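Side-chain contacts in glutaryl-CoA dehydrogenase (Mycobacterium smegmatis, PDB 3SF6), which belongs to the acyl-CoA dehydrogenase family of flavoproteins and holds dihydroflavine-adenine dinucleotide at the boundary between subunits of a four-chain assembly: residues A[350-353]-A[354-357]; A[281-284]-A[285-288]. All coordinates share one frame; numbering follows the deposited sequence. Where two conformers were deposited one is given.

Contact 1 and contact 2 lie on two helices of the C-terminal acyl-CoA dehydrogenase domain, 332-357 and 252-286, with centres about 12 Å apart. The two contacts touch where Leu357 CD2 packs on Tyr283 CB at 3.5 Å and Val356 O lies 3.6 Å from Tyr283 CD2. Both contacts grip the same dihydroflavine-adenine dinucleotide: residues 354-357 offer a backbone carbonyl to its adenosine ribose, whereas residues 285-288 send an arginine to its pyrophosphate. The cofactor is also bonded to residues of the second subunit, among them Ser157, Thr384 and Glu386, so both contacts contribute to a cofactor site shared between chains.

Contact 1. Residues A[350-353]-A[354-357]. With FDA (dihydroflavine-adenine dinucleotide), chain B.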
# COMPACT_ATOMS: atom_id res chain seq x y z
N ALA A 350 -14.41 -2.27 2.68
CA ALA A 350 -15.30 -1.68 3.68
C ALA A 350 -14.77 -0.36 4.22
O ALA A 350 -15.51 0.63 4.34
CB ALA A 350 -15.54 -2.68 4.85
N ARG A 351 -13.48 -0.36 4.56
CA ARG A 351 -12.82 0.85 5.08
C ARG A 351 -12.86 1.99 4.07
O ARG A 351 -13.18 3.14 4.42
CB ARG A 351 -11.40 0.51 5.46
CG ARG A 351 -11.34 -0.39 6.68
CD ARG A 351 -10.01 -1.11 6.87
NE ARG A 351 -9.97 -1.82 8.17
CZ ARG A 351 -8.98 -2.62 8.56
NH1 ARG A 351 -7.94 -2.80 7.79
NH2 ARG A 351 -9.04 -3.22 9.73
N THR A 352 -12.56 1.68 2.81
CA THR A 352 -12.53 2.71 1.76
C THR A 352 -13.93 3.24 1.51
O THR A 352 -14.15 4.45 1.34
CB THR A 352 -11.89 2.17 0.49
OG1 THR A 352 -10.51 1.85 0.80
CG2 THR A 352 -11.91 3.23 -0.60
N ALA A 353 -14.90 2.34 1.49
CA ALA A 353 -16.29 2.72 1.27
C ALA A 353 -16.75 3.70 2.35
O ALA A 353 -17.44 4.68 2.10
CB ALA A 353 -17.18 1.45 1.29
N ARG A 354 -16.37 3.43 3.60
CA ARG A 354 -16.79 4.30 4.70
C ARG A 354 -16.31 5.75 4.43
O ARG A 354 -17.04 6.74 4.67
CB ARG A 354 -16.24 3.78 6.01
CG ARG A 354 -17.03 4.18 7.26
CD ARG A 354 -17.02 5.64 7.60
NE ARG A 354 -15.67 6.14 7.77
CZ ARG A 354 -15.30 7.42 7.74
NH1 ARG A 354 -14.01 7.70 7.92
NH2 ARG A 354 -16.17 8.41 7.52
N THR A 355 -15.11 5.90 3.89
CA THR A 355 -14.58 7.25 3.64
C THR A 355 -15.41 8.04 2.62
O THR A 355 -15.53 9.26 2.70
CB THR A 355 -13.09 7.25 3.25
OG1 THR A 355 -12.93 6.73 1.91
CG2 THR A 355 -12.23 6.46 4.22
N VAL A 356 -15.99 7.32 1.66
CA VAL A 356 -16.79 7.90 0.60
C VAL A 356 -18.09 8.47 1.20
O VAL A 356 -18.61 9.47 0.71
CB VAL A 356 -17.09 6.86 -0.50
CG1 VAL A 356 -18.09 7.41 -1.58
CG2 VAL A 356 -15.79 6.40 -1.21
N LEU A 357 -18.58 7.84 2.27
CA LEU A 357 -19.83 8.30 2.92
C LEU A 357 -19.65 9.49 3.83
O LEU A 357 -20.65 10.08 4.28
CB LEU A 357 -20.48 7.17 3.72
CG LEU A 357 -20.68 5.85 3.02
CD1 LEU A 357 -21.40 4.82 3.95
CD2 LEU A 357 -21.33 5.95 1.68
PA FDA B . -18.93 15.35 2.08
O1A FDA B . -18.34 16.69 1.95
O2A FDA B . -20.28 15.06 1.58
O5B FDA B . -17.86 14.41 1.34
C5B FDA B . -18.18 13.03 1.06
C4B FDA B . -16.97 12.33 0.45
O4B FDA B . -16.71 12.98 -0.82
C3B FDA B . -15.70 12.47 1.26
O3B FDA B . -14.89 11.29 1.09
C2B FDA B . -15.04 13.68 0.62
O2B FDA B . -13.63 13.73 0.90
C1B FDA B . -15.39 13.51 -0.87
N9A FDA B . -15.37 14.79 -1.58
C8A FDA B . -16.16 15.88 -1.32
N7A FDA B . -15.82 16.89 -2.14
C5A FDA B . -14.79 16.43 -2.92
C6A FDA B . -14.01 17.00 -3.93
N6A FDA B . -14.20 18.27 -4.36
N1A FDA B . -13.06 16.22 -4.50
C2A FDA B . -12.83 14.97 -4.08
N3A FDA B . -13.54 14.40 -3.13
C4A FDA B . -14.52 15.12 -2.53
N1 FDA B . -18.80 19.81 11.83
C2 FDA B . -19.01 20.96 12.52
O2 FDA B . -19.34 22.00 11.89
N3 FDA B . -18.84 20.98 13.86
C4 FDA B . -18.51 19.90 14.58
O4 FDA B . -18.42 19.94 15.84
C4X FDA B . -18.27 18.70 13.88
N5 FDA B . -17.99 17.56 14.54
C5X FDA B . -18.12 16.34 13.90
C6 FDA B . -18.17 15.15 14.62
C7 FDA B . -18.26 13.92 14.00
C7M FDA B . -18.40 12.64 14.84
C8 FDA B . -18.28 13.88 12.61
C8M FDA B . -18.37 12.51 11.94
C9 FDA B . -18.24 15.04 11.87
C9A FDA B . -18.16 16.30 12.52
N10 FDA B . -18.20 17.49 11.79
C10 FDA B . -18.45 18.69 12.50
C1' FDA B . -18.60 17.48 10.38
C2' FDA B . -17.35 17.24 9.52
O2' FDA B . -16.56 18.45 9.42
C3' FDA B . -17.79 16.81 8.13
O3' FDA B . -18.24 15.46 8.23
C4' FDA B . -16.66 16.86 7.10
O4' FDA B . -16.35 18.23 6.76
C5' FDA B . -17.00 16.10 5.82
O5' FDA B . -18.24 16.59 5.29
P FDA B . -19.37 15.54 4.89
O1P FDA B . -19.46 14.51 5.94
O2P FDA B . -20.58 16.29 4.53
O3P FDA B . -18.79 14.79 3.59
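The flat group that Thr355 meets is the Thr352 carbonyl: OG1 of Thr355 lies in its plane and donates to a lone pair of Thr352 O at 2.6 Å, with a C=O...OG1 angle of 137°. By contrast, Arg354 N approaches Ala350 O from 25° off that carbonyl's plane, at 3.0 Å. OG1 sits between the backbone N and carbonyl carbon of Thr355 (chi1 72°), folded back over the preceding turn, and Thr355 CG2 is thereby set 3.5 Å from Arg351 O. The same Thr352 O takes weak bonds from Thr355 N and Val356 N, and Val356 CG2 rests 3.6 Å from Thr352 O, so hydroxyl, amides and a methyl crowd round one oxygen. At the next carbonyl, Leu357 CG lies 3.6 Å from Ala353 O. Ala353 itself packs on Cys276 and Ala280 of helix 252-286.

Arg354 lays CB against Arg351 O (3.5 Å), then bends at chi2 and chi3 and carries its guanidinium to the second subunit, where NE forms a salt bridge with Glu376 OE1 and NH2 bonds to Thr380 OG1. Arg351, extended, pairs instead with Glu376 of its own chain. This helix of the C-terminal acyl-CoA dehydrogenase domain therefore serves a subunit interface as well as the cofactor: the ribose hydroxyl O3B of dihydroflavine-adenine dinucleotide donates to Thr355 O at 2.7 Å.

Thr355 thus works from both ends. Its hydroxyl donates back into the helix and is also bonded to Lys303 NZ, whose charge would probably polarise it, while its carbonyl accepts the ribose hydroxyl, a main-chain contact that does not use the threonine side chain.

Contact 2. Residues A[281-284]-A[285-288]; sequences LAYA and CSRE. With FDA (dihydroflavine-adenine dinucleotide), chain B.
Tyr283 and Arg287 both carry CG anti to the backbone N, Tyr283 with chi1 -163°, and this lays the two side chains alongside each other, pointing the same way. A bend at chi2 of Arg287 (67°) then draws its chain along the phenol toward the hydroxyl. Arg287 CB rides over one face of the Tyr283 ring, offset toward the rim, in a CH-pi contact 3.8 Å from the ring centroid. Farther out, Arg287 CD lies 3.5 Å from Tyr283 OH, and the hydroxyl stands over one face of the guanidinium, whose plane is turned 23° from the ring's.

The pair marks the C-terminal end of helix 252-286 in the helical C-terminal domain of an acyl-CoA dehydrogenase. Arg287 is the first residue to leave helical geometry, yet its N still makes a nearly straight bond to Tyr283 O at 2.8 Å, before the chain enters the small hairpin of strands 288-289 and 292-293.

Past the ring, the guanidinium reaches the pyrophosphate of dihydroflavine-adenine dinucleotide. Arg287 NE gives its hydrogen to O2A of the cofactor at 2.8 Å, with the oxygen at the edge and in plane. Arg287 NH2 adds weak bonds to O2A and, at 2.9 Å, to O2P of the cofactor, so one arginine spans both phosphates. Its remaining nitrogen, NH1, bonds to Pro153 O of the second subunit.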
# COMPACT_ATOMS: atom_id res chain seq x y z
N LEU A 281 -21.14 3.14 -4.18
CA LEU A 281 -21.51 3.49 -5.56
C LEU A 281 -22.79 4.31 -5.60
O LEU A 281 -22.87 5.37 -6.26
CB LEU A 281 -21.64 2.27 -6.46
CG LEU A 281 -20.32 1.61 -6.87
CD1 LEU A 281 -20.56 0.18 -7.37
CD2 LEU A 281 -19.63 2.48 -7.93
N ALA A 282 -23.80 3.86 -4.85
CA ALA A 282 -25.07 4.58 -4.80
C ALA A 282 -24.91 5.97 -4.21
O ALA A 282 -25.44 6.96 -4.73
CB ALA A 282 -26.11 3.76 -4.02
N TYR A 283 -24.12 6.05 -3.14
CA TYR A 283 -23.90 7.32 -2.45
C TYR A 283 -23.12 8.27 -3.36
O TYR A 283 -23.39 9.47 -3.42
CB TYR A 283 -23.11 7.11 -1.16
CG TYR A 283 -23.20 8.31 -0.22
CD1 TYR A 283 -24.37 8.56 0.48
CD2 TYR A 283 -22.12 9.17 -0.03
CE1 TYR A 283 -24.46 9.65 1.34
CE2 TYR A 283 -22.19 10.23 0.81
CZ TYR A 283 -23.36 10.48 1.50
OH TYR A 283 -23.44 11.59 2.36
N ALA A 284 -22.15 7.73 -4.09
CA ALA A 284 -21.31 8.59 -4.96
C ALA A 284 -22.13 9.21 -6.08
O ALA A 284 -21.80 10.27 -6.60
CB ALA A 284 -20.13 7.79 -5.57
N CYS A 285 -23.22 8.55 -6.46
CA CYS A 285 -24.10 9.08 -7.50
C CYS A 285 -25.15 10.06 -6.90
O CYS A 285 -25.55 11.02 -7.58
CB CYS A 285 -24.71 7.91 -8.25
SG CYS A 285 -23.42 6.99 -9.21
N SER A 286 -25.55 9.88 -5.65
CA SER A 286 -26.59 10.69 -5.03
C SER A 286 -26.06 11.92 -4.31
O SER A 286 -26.67 13.01 -4.39
CB SER A 286 -27.48 9.87 -4.08
OG SER A 286 -26.75 9.28 -2.96
N ARG A 287 -24.97 11.77 -3.57
CA ARG A 287 -24.41 12.87 -2.81
C ARG A 287 -23.65 13.85 -3.70
O ARG A 287 -22.78 13.44 -4.48
CB ARG A 287 -23.44 12.34 -1.75
CG ARG A 287 -22.70 13.38 -0.93
CD ARG A 287 -23.68 14.14 -0.05
NE ARG A 287 -22.98 14.92 0.97
CZ ARG A 287 -23.62 15.51 1.98
NH1 ARG A 287 -24.95 15.38 2.07
NH2 ARG A 287 -22.95 16.19 2.89
N GLU A 288 -24.02 15.12 -3.57
CA GLU A 288 -23.35 16.22 -4.28
C GLU A 288 -22.51 17.03 -3.33
O GLU A 288 -22.85 17.23 -2.15
CB GLU A 288 -24.35 17.15 -4.97
CG GLU A 288 -25.28 16.43 -5.92
CD GLU A 288 -25.78 17.32 -7.02
OE1 GLU A 288 -24.93 17.92 -7.72
OE2 GLU A 288 -27.02 17.41 -7.20
PA FDA B . -18.93 15.35 2.08
O1A FDA B . -18.34 16.69 1.95
O2A FDA B . -20.28 15.06 1.58
O5B FDA B . -17.86 14.41 1.34
C5B FDA B . -18.18 13.03 1.06
C4B FDA B . -16.97 12.33 0.45
O4B FDA B . -16.71 12.98 -0.82
C3B FDA B . -15.70 12.47 1.26
O3B FDA B . -14.89 11.29 1.09
C2B FDA B . -15.04 13.68 0.62
O2B FDA B . -13.63 13.73 0.90
C1B FDA B . -15.39 13.51 -0.87
N9A FDA B . -15.37 14.79 -1.58
C8A FDA B . -16.16 15.88 -1.32
N7A FDA B . -15.82 16.89 -2.14
C5A FDA B . -14.79 16.43 -2.92
C6A FDA B . -14.01 17.00 -3.93
N6A FDA B . -14.20 18.27 -4.36
N1A FDA B . -13.06 16.22 -4.50
C2A FDA B . -12.83 14.97 -4.08
N3A FDA B . -13.54 14.40 -3.13
C4A FDA B . -14.52 15.12 -2.53
N1 FDA B . -18.80 19.81 11.83
C2 FDA B . -19.01 20.96 12.52
O2 FDA B . -19.34 22.00 11.89
N3 FDA B . -18.84 20.98 13.86
C4 FDA B . -18.51 19.90 14.58
O4 FDA B . -18.42 19.94 15.84
C4X FDA B . -18.27 18.70 13.88
N5 FDA B . -17.99 17.56 14.54
C5X FDA B . -18.12 16.34 13.90
C6 FDA B . -18.17 15.15 14.62
C7 FDA B . -18.26 13.92 14.00
C7M FDA B . -18.40 12.64 14.84
C8 FDA B . -18.28 13.88 12.61
C8M FDA B . -18.37 12.51 11.94
C9 FDA B . -18.24 15.04 11.87
C9A FDA B . -18.16 16.30 12.52
N10 FDA B . -18.20 17.49 11.79
C10 FDA B . -18.45 18.69 12.50
C1' FDA B . -18.60 17.48 10.38
C2' FDA B . -17.35 17.24 9.52
O2' FDA B . -16.56 18.45 9.42
C3' FDA B . -17.79 16.81 8.13
O3' FDA B . -18.24 15.46 8.23
C4' FDA B . -16.66 16.86 7.10
O4' FDA B . -16.35 18.23 6.76
C5' FDA B . -17.00 16.10 5.82
O5' FDA B . -18.24 16.59 5.29
P FDA B . -19.37 15.54 4.89
O1P FDA B . -19.46 14.51 5.94
O2P FDA B . -20.58 16.29 4.53
O3P FDA B . -18.79 14.79 3.59